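Local coordinates for dextranase (Pseudarthrobacter oxydans, PDB 6NZS), which catalyses the endohydrolysis of alpha-1,6-glucosidic linkages within dextran chains, at residues F342-Y345 and T350-M353; D369-Y374 and T382-N387; D508-L513 and H567-I572. All coordinates share one frame; numbering follows the deposited sequence.

The three contacts follow one another along the chain and climb the parallel beta-helix of this family 49 glycoside hydrolase. Contacts 1 and 2 are neighbours, with centres about 14 Å apart. They share a sheet face, in which strands 351-361 and 382-386 lie side by side, and they touch directly: Val-344 N sits 3.1 Å from Tyr-374 OH, a probable hydrogen bond, while Met-353 packs on Leu-373. Contact 3 stands apart, its centre about 26 Å from that of contact 2 and about 37 Å from that of contact 1. The first two therefore fill the interior of consecutive coils, whereas the third fastens a late loop onto the far part of the solenoid.

Contact 1 of 3, residues F342-Y345 and T350-M353; sequences FVVY and TFHM
Inside the parallel beta-helix, Phe-342 and Val-344 of one strand meet Met-353 and Phe-351 of the next across a turn, and together they fill part of the interior of a coil. The Phe-342 and Met-353 pair is a Met-aromatic contact. The two side chains approach from opposite directions, and the bend at the end of the methionine (chi3 52°) brings its methyl obliquely against the outer end of the ring, at CE1 and CZ, with Met-353 CE 3.4 Å from Phe-342 CZ, a snug fit. The sulfur comes in obliquely, Met-353 SD lying 4.8 Å from the centroid of the Phe-342 ring. Two residues along each strand, Val-344 offers both methyls: its CG1 sits over a face of the Phe-351 ring, 4.1 Å from the centroid, as a CH-pi contact, and its CG2 is 3.7 Å from Phe-351 CD2. With an alanine in place of Phe-342, a gap would probably open beside the methionine methyl and sulfur, and the Met-aromatic contact would be lost. Strand 342-346 is the last of a four-stranded parallel sheet, beside 316-320. Phe-342 also touches Leu-327 and Leu-329 of strand 325-335, and Ile-371 of strand 371-372 touches both Phe-342 and Met-353.

Contact 2 of 3, residues D369-Y374 and T382-N387; sequences DGIELY and TFFNAN
Phe-384 reaches across from strand 382-386 to bring its ring against the backbone of Gly-370 and the backbone and side chain of Ile-371, and this is where the contact is tight. The ring is met obliquely. Its outer end carries most of the load: Phe-384 CZ is 3.7 Å from Ile-371 CG2 and 3.9 Å from Ile-371 CB, while Phe-384 CE2 lies 3.8 Å from Ile-371 N. The isoleucine turns its longer branch elsewhere, CG1 standing opposite the backbone N (chi1 -162°), which leaves the short CG2 methyl for the phenylalanine. Nearer the base of the ring, Phe-384 CD2 is 4.1 Å from Gly-370 CA, and the lack of a side chain at Gly-370 is what lets the aromatic ring settle against the main chain.

The other end is looser. There the Ala-386 methyl approaches only the backbone, with CB 4.2 Å from Gly-370 N, and beyond it Asp-369 points away from segment 382-387 and Asn-387 away from segment 369-374. Buried too, they find polar partners elsewhere: Asp-369 makes a salt bridge with Lys-392, and Asn-387 OD1 accepts from the backbone N of Glu-409 and of Asn-410. Phe-384 also touches Gln-360 and Thr-403 on the strands flanking its own. Inward side chains meeting across a coil from strands of different faces are typical of the right-handed parallel beta-helix, the solenoid of the pectate lyase-like superfamily to which family 49 belongs.

Contact 3 of 3, residues D508-L513 and H567-I572; sequences DAWNGL and HQLGRI
Trp-510 is held in two directions at once by a single tight turn: Leu-569 takes its indole N-H at the rim, while Arg-571 lies over one face. The bond from Trp-510 NE1 to Leu-569 O is 2.8 Å long and fairly straight (159° at the hydrogen). The oxygen lies close to the indole plane, and the nitrogen in turn lies in the plane of that carbonyl, so the bond helps set the rotation of the indole. Over the face, the Arg-571 chain bends at chi2 (-73°). Its CG comes down on the five-membered side, 3.5 Å from Trp-510 NE1, and the guanidinium follows, placing Trp-510 CD1 beneath its centre, 3.5 Å from Arg-571 CZ. The two planes are tilted by 35°, so they are not truly parallel.

The arginine itself is well tied. Arg-571 NH1 donates to Gln-568 O at 2.9 Å, and Arg-571 N reaches the same oxygen from the opposite face at 3.1 Å, closing the type I beta turn from Gln-568 to Arg-571. Arg-571 NE hydrogen-bonds to Gln-518 OE1. On the other segment, an Asx turn follows the tryptophan, Asn-511 OD1 accepting from Leu-513 N at 3.1 Å. Tyr-550 and Val-552 of strand 545-552 also touch Trp-510, and the Tyr-550 hydroxyl hydrogen-bonds to Gly-570 O. This is a beta turn in the loop between strands 555-556 and 582-585, laid against the short strand 509-510 near the C-terminal end of a parallel beta-helix.

Contact 1 of 3, residues F342-Y345 and T350-M353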
ATOM      1  N   PHE A 342       8.045   6.744  -0.917  1.00 12.68           N
ATOM      2  CA  PHE A 342       9.102   6.452  -1.878  1.00 13.49           C
ATOM      3  C   PHE A 342       9.117   7.530  -2.951  1.00 13.12           C
ATOM      4  O   PHE A 342       8.063   7.881  -3.484  1.00 14.06           O
ATOM      5  CB  PHE A 342       8.821   5.079  -2.519  1.00 12.96           C
ATOM      6  CG  PHE A 342       9.857   4.661  -3.517  1.00 11.53           C
ATOM      7  CD1 PHE A 342       9.755   5.051  -4.843  1.00 13.38           C
ATOM      8  CD2 PHE A 342      10.940   3.896  -3.123  1.00 14.43           C
ATOM      9  CE1 PHE A 342      10.723   4.692  -5.761  1.00 15.54           C
ATOM     10  CE2 PHE A 342      11.913   3.532  -4.047  1.00 13.09           C
ATOM     11  CZ  PHE A 342      11.797   3.925  -5.355  1.00 14.11           C
ATOM     12  N   VAL A 343      10.310   8.023  -3.297  1.00 14.64           N
ATOM     13  CA  VAL A 343      10.447   8.987  -4.384  1.00 15.97           C
ATOM     14  C   VAL A 343      11.837   8.891  -4.994  1.00 14.46           C
ATOM     15  O   VAL A 343      12.809   8.511  -4.335  1.00 15.45           O
ATOM     16  CB  VAL A 343      10.140  10.441  -3.949  1.00 16.95           C
ATOM     17  CG1 VAL A 343      11.312  11.037  -3.173  1.00 19.57           C
ATOM     18  CG2 VAL A 343       9.797  11.317  -5.156  1.00 17.40           C
ATOM     19  N   VAL A 344      11.909   9.212  -6.280  1.00 15.04           N
ATOM     20  CA  VAL A 344      13.161   9.354  -7.004  1.00 15.00           C
ATOM     21  C   VAL A 344      13.129  10.723  -7.658  1.00 16.30           C
ATOM     22  O   VAL A 344      12.131  11.086  -8.291  1.00 16.54           O
ATOM     23  CB  VAL A 344      13.317   8.267  -8.084  1.00 14.32           C
ATOM     24  CG1 VAL A 344      14.608   8.484  -8.875  1.00 16.79           C
ATOM     25  CG2 VAL A 344      13.277   6.880  -7.462  1.00 16.81           C
ATOM     26  N   TYR A 345      14.198  11.491  -7.490  1.00 17.85           N
ATOM     27  CA  TYR A 345      14.352  12.760  -8.181  1.00 18.32           C
ATOM     28  C   TYR A 345      15.551  12.668  -9.110  1.00 17.20           C
ATOM     29  O   TYR A 345      16.494  11.919  -8.853  1.00 16.95           O
ATOM     30  CB  TYR A 345      14.574  13.900  -7.199  1.00 18.50           C
ATOM     31  CG  TYR A 345      13.351  14.251  -6.390  1.00 22.62           C
ATOM     32  CD1 TYR A 345      12.170  14.637  -7.012  1.00 29.93           C
ATOM     33  CD2 TYR A 345      13.375  14.198  -5.008  1.00 22.81           C
ATOM     34  CE1 TYR A 345      11.046  14.958  -6.269  1.00 28.99           C
ATOM     35  CE2 TYR A 345      12.261  14.518  -4.258  1.00 25.66           C
ATOM     36  CZ  TYR A 345      11.103  14.896  -4.895  1.00 28.15           C
ATOM     37  OH  TYR A 345       9.993  15.219  -4.148  1.00 35.39           O
ATOM     38  N   THR A 350      15.489   7.135 -16.438  1.00 14.78           N
ATOM     39  CA  THR A 350      16.669   6.270 -16.440  1.00 15.45           C
ATOM     40  C   THR A 350      16.926   5.662 -15.066  1.00 15.44           C
ATOM     41  O   THR A 350      18.071   5.468 -14.656  1.00 15.07           O
ATOM     42  CB  THR A 350      17.906   7.007 -16.951  1.00 15.15           C
ATOM     43  OG1 THR A 350      18.211   8.083 -16.068  1.00 15.50           O
ATOM     44  CG2 THR A 350      17.668   7.561 -18.362  1.00 18.31           C
ATOM     45  N   PHE A 351      15.864   5.327 -14.335  1.00 13.10           N
ATOM     46  CA  PHE A 351      15.981   4.732 -13.000  1.00 14.05           C
ATOM     47  C   PHE A 351      15.008   3.559 -12.938  1.00 13.83           C
ATOM     48  O   PHE A 351      13.839   3.715 -12.571  1.00 13.96           O
ATOM     49  CB  PHE A 351      15.711   5.760 -11.907  1.00 12.73           C
ATOM     50  CG  PHE A 351      16.195   5.330 -10.557  1.00 12.97           C
ATOM     51  CD1 PHE A 351      17.513   5.545 -10.175  1.00 13.99           C
ATOM     52  CD2 PHE A 351      15.334   4.700  -9.667  1.00 13.86           C
ATOM     53  CE1 PHE A 351      17.965   5.139  -8.934  1.00 15.12           C
ATOM     54  CE2 PHE A 351      15.778   4.294  -8.423  1.00 16.09           C
ATOM     55  CZ  PHE A 351      17.091   4.512  -8.054  1.00 16.35           C
ATOM     56  N   HIS A 352      15.493   2.375 -13.273  1.00 12.07           N
ATOM     57  CA  HIS A 352      14.631   1.235 -13.560  1.00 11.91           C
ATOM     58  C   HIS A 352      14.519   0.343 -12.337  1.00 12.68           C
ATOM     59  O   HIS A 352      15.515  -0.232 -11.883  1.00 14.41           O
ATOM     60  CB  HIS A 352      15.167   0.485 -14.776  1.00 15.57           C
ATOM     61  CG  HIS A 352      15.403   1.390 -15.944  1.00 15.47           C
ATOM     62  ND1 HIS A 352      14.390   2.118 -16.532  1.00 15.58           N
ATOM     63  CD2 HIS A 352      16.539   1.732 -16.598  1.00 17.18           C
ATOM     64  CE1 HIS A 352      14.890   2.853 -17.512  1.00 18.28           C
ATOM     65  NE2 HIS A 352      16.191   2.637 -17.573  1.00 17.48           N
ATOM     66  N   MET A 353      13.299   0.212 -11.820  1.00 10.94           N
ATOM     67  CA  MET A 353      13.065  -0.448 -10.543  1.00 10.61           C
ATOM     68  C   MET A 353      12.574  -1.872 -10.741  1.00 10.73           C
ATOM     69  O   MET A 353      11.772  -2.153 -11.638  1.00 12.80           O
ATOM     70  CB  MET A 353      12.029   0.335  -9.737  1.00 11.63           C
ATOM     71  CG  MET A 353      12.469   1.757  -9.457  1.00 13.16           C
ATOM     72  SD  MET A 353      11.110   2.811  -8.946  1.00 13.20           S
ATOM     73  CE  MET A 353      10.419   1.815  -7.619  1.00 15.54           C
TER

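Contact 2 of 3, residues D369-Y374 and T382-N387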
ATOM      1  N   ASP A 369       1.520   8.014   0.732  1.00 14.07           N
ATOM      2  CA  ASP A 369       1.423   7.486  -0.625  1.00 15.54           C
ATOM      3  C   ASP A 369       2.167   6.166  -0.745  1.00 16.82           C
ATOM      4  O   ASP A 369       3.255   5.995  -0.179  1.00 17.02           O
ATOM      5  CB  ASP A 369       2.101   8.444  -1.616  1.00 16.22           C
ATOM      6  CG  ASP A 369       1.465   9.839  -1.681  1.00 16.93           C
ATOM      7  OD1 ASP A 369       0.726  10.258  -0.758  1.00 17.54           O
ATOM      8  OD2 ASP A 369       1.746  10.544  -2.685  1.00 18.60           O
ATOM      9  N   GLY A 370       1.590   5.251  -1.529  1.00 11.36           N
ATOM     10  CA  GLY A 370       2.273   4.048  -1.959  1.00 13.39           C
ATOM     11  C   GLY A 370       3.343   4.328  -2.997  1.00 15.74           C
ATOM     12  O   GLY A 370       3.908   5.428  -3.062  1.00 16.15           O
ATOM     13  N   ILE A 371       3.597   3.398  -3.843  1.00 13.32           N
ATOM     14  CA  ILE A 371       4.819   3.476  -4.633  1.00 12.77           C
ATOM     15  C   ILE A 371       4.569   4.189  -5.952  1.00 12.60           C
ATOM     16  O   ILE A 371       3.491   4.116  -6.549  1.00 13.24           O
ATOM     17  CB  ILE A 371       5.427   2.072  -4.824  1.00 12.66           C
ATOM     18  CG1 ILE A 371       6.906   2.165  -5.247  1.00 14.04           C
ATOM     19  CG2 ILE A 371       4.600   1.268  -5.823  1.00 13.79           C
ATOM     20  CD1 ILE A 371       7.672   0.877  -5.076  1.00 17.61           C
ATOM     21  N   GLU A 372       5.603   4.883  -6.415  1.00 12.98           N
ATOM     22  CA  GLU A 372       5.671   5.424  -7.763  1.00 13.04           C
ATOM     23  C   GLU A 372       6.772   4.663  -8.494  1.00 14.39           C
ATOM     24  O   GLU A 372       7.949   4.748  -8.116  1.00 15.43           O
ATOM     25  CB  GLU A 372       5.973   6.923  -7.721  1.00 14.21           C
ATOM     26  CG  GLU A 372       6.011   7.598  -9.098  1.00 13.73           C
ATOM     27  CD  GLU A 372       6.156   9.112  -9.019  1.00 14.59           C
ATOM     28  OE1 GLU A 372       5.860   9.694  -7.950  1.00 14.99           O
ATOM     29  OE2 GLU A 372       6.569   9.717 -10.041  1.00 14.07           O
ATOM     30  N   LEU A 373       6.388   3.895  -9.510  1.00 12.07           N
ATOM     31  CA  LEU A 373       7.341   3.146 -10.320  1.00 12.34           C
ATOM     32  C   LEU A 373       7.761   4.009 -11.504  1.00 12.31           C
ATOM     33  O   LEU A 373       6.914   4.479 -12.270  1.00 12.72           O
ATOM     34  CB  LEU A 373       6.734   1.824 -10.789  1.00 12.06           C
ATOM     35  CG  LEU A 373       6.377   0.870  -9.641  1.00 14.61           C
ATOM     36  CD1 LEU A 373       5.410  -0.181 -10.133  1.00 15.87           C
ATOM     37  CD2 LEU A 373       7.633   0.213  -9.107  1.00 19.11           C
ATOM     38  N   TYR A 374       9.065   4.226 -11.637  1.00 12.22           N
ATOM     39  CA  TYR A 374       9.586   5.090 -12.684  1.00 11.90           C
ATOM     40  C   TYR A 374       9.685   4.322 -14.007  1.00 10.83           C
ATOM     41  O   TYR A 374       9.484   3.107 -14.065  1.00 11.99           O
ATOM     42  CB  TYR A 374      10.873   5.773 -12.204  1.00 14.45           C
ATOM     43  CG  TYR A 374      10.527   6.756 -11.099  1.00 13.65           C
ATOM     44  CD1 TYR A 374      10.305   6.320  -9.785  1.00 15.12           C
ATOM     45  CD2 TYR A 374      10.333   8.102 -11.370  1.00 16.72           C
ATOM     46  CE1 TYR A 374       9.934   7.214  -8.774  1.00 15.57           C
ATOM     47  CE2 TYR A 374       9.966   9.001 -10.363  1.00 16.13           C
ATOM     48  CZ  TYR A 374       9.766   8.547  -9.071  1.00 14.37           C
ATOM     49  OH  TYR A 374       9.399   9.442  -8.081  1.00 15.89           O
ATOM     50  N   THR A 382       3.208  -7.904  -3.776  1.00  9.14           N
ATOM     51  CA  THR A 382       3.343  -6.844  -2.787  1.00  9.16           C
ATOM     52  C   THR A 382       2.053  -6.688  -1.990  1.00  9.85           C
ATOM     53  O   THR A 382       0.987  -7.177  -2.382  1.00  9.77           O
ATOM     54  CB  THR A 382       3.669  -5.500  -3.445  1.00  9.25           C
ATOM     55  OG1 THR A 382       2.608  -5.151  -4.342  1.00  9.67           O
ATOM     56  CG2 THR A 382       4.977  -5.556  -4.215  1.00 11.24           C
ATOM     57  N   PHE A 383       2.174  -6.008  -0.845  1.00  9.08           N
ATOM     58  CA  PHE A 383       1.036  -5.617  -0.013  1.00  8.54           C
ATOM     59  C   PHE A 383       1.169  -4.136   0.304  1.00  8.73           C
ATOM     60  O   PHE A 383       2.223  -3.701   0.774  1.00  9.48           O
ATOM     61  CB  PHE A 383       1.003  -6.412   1.308  1.00  9.00           C
ATOM     62  CG  PHE A 383      -0.064  -5.937   2.261  1.00  7.85           C
ATOM     63  CD1 PHE A 383      -1.359  -6.424   2.167  1.00 11.10           C
ATOM     64  CD2 PHE A 383       0.220  -4.984   3.232  1.00  8.41           C
ATOM     65  CE1 PHE A 383      -2.362  -5.974   3.039  1.00 13.77           C
ATOM     66  CE2 PHE A 383      -0.778  -4.518   4.102  1.00  9.06           C
ATOM     67  CZ  PHE A 383      -2.066  -5.015   4.005  1.00 10.97           C
ATOM     68  N   PHE A 384       0.107  -3.365   0.069  1.00  7.41           N
ATOM     69  CA  PHE A 384       0.112  -1.942   0.393  1.00  7.73           C
ATOM     70  C   PHE A 384      -1.070  -1.588   1.274  1.00  9.86           C
ATOM     71  O   PHE A 384      -2.225  -1.767   0.874  1.00  9.42           O
ATOM     72  CB  PHE A 384       0.039  -1.081  -0.867  1.00  8.76           C
ATOM     73  CG  PHE A 384       1.313  -1.056  -1.647  1.00  7.73           C
ATOM     74  CD1 PHE A 384       1.578  -2.024  -2.599  1.00 10.46           C
ATOM     75  CD2 PHE A 384       2.250  -0.058  -1.425  1.00  8.13           C
ATOM     76  CE1 PHE A 384       2.770  -2.009  -3.317  1.00  9.91           C
ATOM     77  CE2 PHE A 384       3.447  -0.023  -2.140  1.00 10.04           C
ATOM     78  CZ  PHE A 384       3.703  -1.002  -3.088  1.00  9.72           C
ATOM     79  N   ASN A 385      -0.781  -1.053   2.450  1.00  9.18           N
ATOM     80  CA  ASN A 385      -1.737  -0.257   3.205  1.00  8.59           C
ATOM     81  C   ASN A 385      -1.331   1.193   2.978  1.00  9.54           C
ATOM     82  O   ASN A 385      -0.151   1.528   3.116  1.00 10.54           O
ATOM     83  CB  ASN A 385      -1.619  -0.632   4.685  1.00  8.57           C
ATOM     84  CG  ASN A 385      -2.509   0.189   5.605  1.00 10.73           C
ATOM     85  OD1 ASN A 385      -2.053   0.634   6.650  1.00 13.37           O
ATOM     86  ND2 ASN A 385      -3.781   0.324   5.266  1.00  9.83           N
ATOM     87  N   ALA A 386      -2.282   2.042   2.573  1.00  9.30           N
ATOM     88  CA  ALA A 386      -1.967   3.441   2.290  1.00  8.65           C
ATOM     89  C   ALA A 386      -3.189   4.317   2.537  1.00  8.78           C
ATOM     90  O   ALA A 386      -4.327   3.899   2.304  1.00 10.94           O
ATOM     91  CB  ALA A 386      -1.452   3.647   0.851  1.00 12.68           C
ATOM     92  N   ASN A 387      -2.942   5.546   3.011  1.00 10.40           N
ATOM     93  CA  ASN A 387      -3.977   6.558   3.229  1.00  9.23           C
ATOM     94  C   ASN A 387      -3.804   7.739   2.280  1.00 11.10           C
ATOM     95  O   ASN A 387      -4.034   8.893   2.639  1.00 11.07           O
ATOM     96  CB  ASN A 387      -4.032   7.008   4.687  1.00 11.35           C
ATOM     97  CG  ASN A 387      -5.368   7.640   5.049  1.00 11.07           C
ATOM     98  OD1 ASN A 387      -6.343   7.512   4.319  1.00 10.94           O
ATOM     99  ND2 ASN A 387      -5.415   8.327   6.185  1.00 13.26           N
TER

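Contact 3 of 3, residues D508-L513 and H567-I572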
ATOM      1  N   ASP A 508     -17.723  -5.916  -4.952  1.00  9.26           N
ATOM      2  CA  ASP A 508     -18.738  -6.682  -4.225  1.00 10.89           C
ATOM      3  C   ASP A 508     -20.033  -5.890  -4.074  1.00 10.92           C
ATOM      4  O   ASP A 508     -21.127  -6.420  -4.299  1.00 11.01           O
ATOM      5  CB  ASP A 508     -18.230  -7.073  -2.836  1.00 10.59           C
ATOM      6  CG  ASP A 508     -17.373  -8.319  -2.842  1.00 14.67           C
ATOM      7  OD1 ASP A 508     -17.210  -8.934  -3.911  1.00 16.31           O
ATOM      8  OD2 ASP A 508     -16.863  -8.676  -1.760  1.00 13.96           O
ATOM      9  N   ALA A 509     -19.934  -4.631  -3.653  1.00  9.40           N
ATOM     10  CA  ALA A 509     -21.124  -3.859  -3.320  1.00  8.80           C
ATOM     11  C   ALA A 509     -20.758  -2.387  -3.263  1.00  9.73           C
ATOM     12  O   ALA A 509     -19.597  -2.025  -3.048  1.00 10.24           O
ATOM     13  CB  ALA A 509     -21.699  -4.292  -1.962  1.00  9.21           C
ATOM     14  N   TRP A 510     -21.767  -1.540  -3.458  1.00  9.64           N
ATOM     15  CA  TRP A 510     -21.607  -0.135  -3.107  1.00  9.50           C
ATOM     16  C   TRP A 510     -21.905   0.063  -1.627  1.00 11.26           C
ATOM     17  O   TRP A 510     -22.606  -0.729  -0.992  1.00 12.99           O
ATOM     18  CB  TRP A 510     -22.561   0.750  -3.914  1.00 10.64           C
ATOM     19  CG  TRP A 510     -22.391   0.644  -5.395  1.00  8.53           C
ATOM     20  CD1 TRP A 510     -23.350   0.288  -6.304  1.00  9.99           C
ATOM     21  CD2 TRP A 510     -21.202   0.918  -6.149  1.00  8.72           C
ATOM     22  NE1 TRP A 510     -22.826   0.305  -7.577  1.00 10.13           N
ATOM     23  CE2 TRP A 510     -21.511   0.691  -7.510  1.00 10.26           C
ATOM     24  CE3 TRP A 510     -19.908   1.323  -5.808  1.00  9.42           C
ATOM     25  CZ2 TRP A 510     -20.564   0.847  -8.529  1.00  9.51           C
ATOM     26  CZ3 TRP A 510     -18.969   1.481  -6.817  1.00 10.41           C
ATOM     27  CH2 TRP A 510     -19.301   1.244  -8.164  1.00 10.45           C
ATOM     28  N   ASN A 511     -21.380   1.152  -1.082  1.00  9.99           N
ATOM     29  CA  ASN A 511     -21.616   1.490   0.318  1.00 10.14           C
ATOM     30  C   ASN A 511     -22.967   2.192   0.488  1.00  9.40           C
ATOM     31  O   ASN A 511     -23.776   2.295  -0.441  1.00 11.14           O
ATOM     32  CB  ASN A 511     -20.427   2.260   0.886  1.00 11.14           C
ATOM     33  CG  ASN A 511     -20.239   3.637   0.244  1.00 10.49           C
ATOM     34  OD1 ASN A 511     -21.176   4.228  -0.294  1.00  9.84           O
ATOM     35  ND2 ASN A 511     -19.015   4.151   0.310  1.00 10.58           N
ATOM     36  N   GLY A 512     -23.232   2.681   1.695  1.00  9.24           N
ATOM     37  CA  GLY A 512     -24.511   3.283   2.026  1.00  9.99           C
ATOM     38  C   GLY A 512     -24.700   4.750   1.677  1.00 11.61           C
ATOM     39  O   GLY A 512     -25.716   5.343   2.061  1.00 11.22           O
ATOM     40  N   LEU A 513     -23.766   5.363   0.956  1.00  9.49           N
ATOM     41  CA  LEU A 513     -23.919   6.755   0.553  1.00  9.09           C
ATOM     42  C   LEU A 513     -25.037   6.880  -0.480  1.00 10.01           C
ATOM     43  O   LEU A 513     -25.506   5.893  -1.052  1.00 11.32           O
ATOM     44  CB  LEU A 513     -22.614   7.254  -0.069  1.00  9.76           C
ATOM     45  CG  LEU A 513     -21.407   7.265   0.866  1.00  9.89           C
ATOM     46  CD1 LEU A 513     -20.158   7.591   0.085  1.00  9.80           C
ATOM     47  CD2 LEU A 513     -21.623   8.273   1.998  1.00  9.88           C
ATOM     48  N   HIS A 567     -27.842   6.537 -11.885  1.00 12.40           N
ATOM     49  CA  HIS A 567     -28.852   6.084 -10.936  1.00 12.69           C
ATOM     50  C   HIS A 567     -29.100   4.585 -11.019  1.00 13.16           C
ATOM     51  O   HIS A 567     -30.013   4.081 -10.350  1.00 13.41           O
ATOM     52  CB  HIS A 567     -30.171   6.822 -11.207  1.00 14.28           C
ATOM     53  CG  HIS A 567     -30.694   6.624 -12.597  1.00 15.24           C
ATOM     54  ND1 HIS A 567     -31.579   5.620 -12.928  1.00 16.98           N
ATOM     55  CD2 HIS A 567     -30.441   7.295 -13.747  1.00 20.05           C
ATOM     56  CE1 HIS A 567     -31.855   5.686 -14.217  1.00 21.78           C
ATOM     57  NE2 HIS A 567     -31.172   6.688 -14.739  1.00 23.12           N
ATOM     58  N   GLN A 568     -28.323   3.873 -11.825  1.00 12.52           N
ATOM     59  CA  GLN A 568     -28.420   2.435 -12.000  1.00 12.62           C
ATOM     60  C   GLN A 568     -27.215   1.769 -11.344  1.00 11.47           C
ATOM     61  O   GLN A 568     -26.361   2.431 -10.751  1.00 11.03           O
ATOM     62  CB  GLN A 568     -28.519   2.085 -13.489  1.00 13.29           C
ATOM     63  CG  GLN A 568     -29.619   2.892 -14.208  1.00 14.34           C
ATOM     64  CD  GLN A 568     -29.799   2.512 -15.667  1.00 18.80           C
ATOM     65  OE1 GLN A 568     -28.832   2.406 -16.423  1.00 16.58           O
ATOM     66  NE2 GLN A 568     -31.050   2.313 -16.074  1.00 23.12           N
ATOM     67  N   LEU A 569     -27.161   0.442 -11.457  1.00 10.27           N
ATOM     68  CA  LEU A 569     -26.149  -0.329 -10.735  1.00  9.45           C
ATOM     69  C   LEU A 569     -24.730   0.127 -11.069  1.00 10.78           C
ATOM     70  O   LEU A 569     -23.868   0.178 -10.186  1.00 10.63           O
ATOM     71  CB  LEU A 569     -26.323  -1.821 -11.019  1.00 11.80           C
ATOM     72  CG  LEU A 569     -25.339  -2.754 -10.302  1.00 10.37           C
ATOM     73  CD1 LEU A 569     -25.521  -2.689  -8.774  1.00 13.10           C
ATOM     74  CD2 LEU A 569     -25.504  -4.179 -10.796  1.00 14.06           C
ATOM     75  N   GLY A 570     -24.457   0.459 -12.335  1.00 11.25           N
ATOM     76  CA  GLY A 570     -23.090   0.799 -12.716  1.00 10.89           C
ATOM     77  C   GLY A 570     -22.621   2.158 -12.239  1.00 10.16           C
ATOM     78  O   GLY A 570     -21.407   2.394 -12.161  1.00 11.21           O
ATOM     79  N   ARG A 571     -23.548   3.065 -11.939  1.00  9.78           N
ATOM     80  CA  ARG A 571     -23.228   4.388 -11.404  1.00 10.20           C
ATOM     81  C   ARG A 571     -22.393   5.226 -12.376  1.00 10.84           C
ATOM     82  O   ARG A 571     -21.670   6.133 -11.960  1.00 11.71           O
ATOM     83  CB  ARG A 571     -22.547   4.320 -10.029  1.00 10.33           C
ATOM     84  CG  ARG A 571     -23.284   3.504  -8.959  1.00 10.12           C
ATOM     85  CD  ARG A 571     -24.533   4.221  -8.426  1.00 10.49           C
ATOM     86  NE  ARG A 571     -24.920   3.708  -7.106  1.00  9.73           N
ATOM     87  CZ  ARG A 571     -25.756   2.693  -6.906  1.00 10.47           C
ATOM     88  NH1 ARG A 571     -26.308   2.047  -7.923  1.00 11.38           N
ATOM     89  NH2 ARG A 571     -26.039   2.309  -5.667  1.00 11.03           N
ATOM     90  N   ILE A 572     -22.485   4.957 -13.676  1.00 11.79           N
ATOM     91  CA  ILE A 572     -21.643   5.643 -14.657  1.00 11.85           C
ATOM     92  C   ILE A 572     -22.294   6.968 -15.034  1.00 12.28           C
ATOM     93  O   ILE A 572     -23.356   6.988 -15.666  1.00 13.36           O
ATOM     94  CB  ILE A 572     -21.373   4.771 -15.887  1.00 11.02           C
ATOM     95  CG1 ILE A 572     -20.499   3.574 -15.512  1.00 11.73           C
ATOM     96  CG2 ILE A 572     -20.697   5.588 -16.995  1.00 12.50           C
ATOM     97  CD1 ILE A 572     -20.379   2.528 -16.615  1.00 12.43           C
TER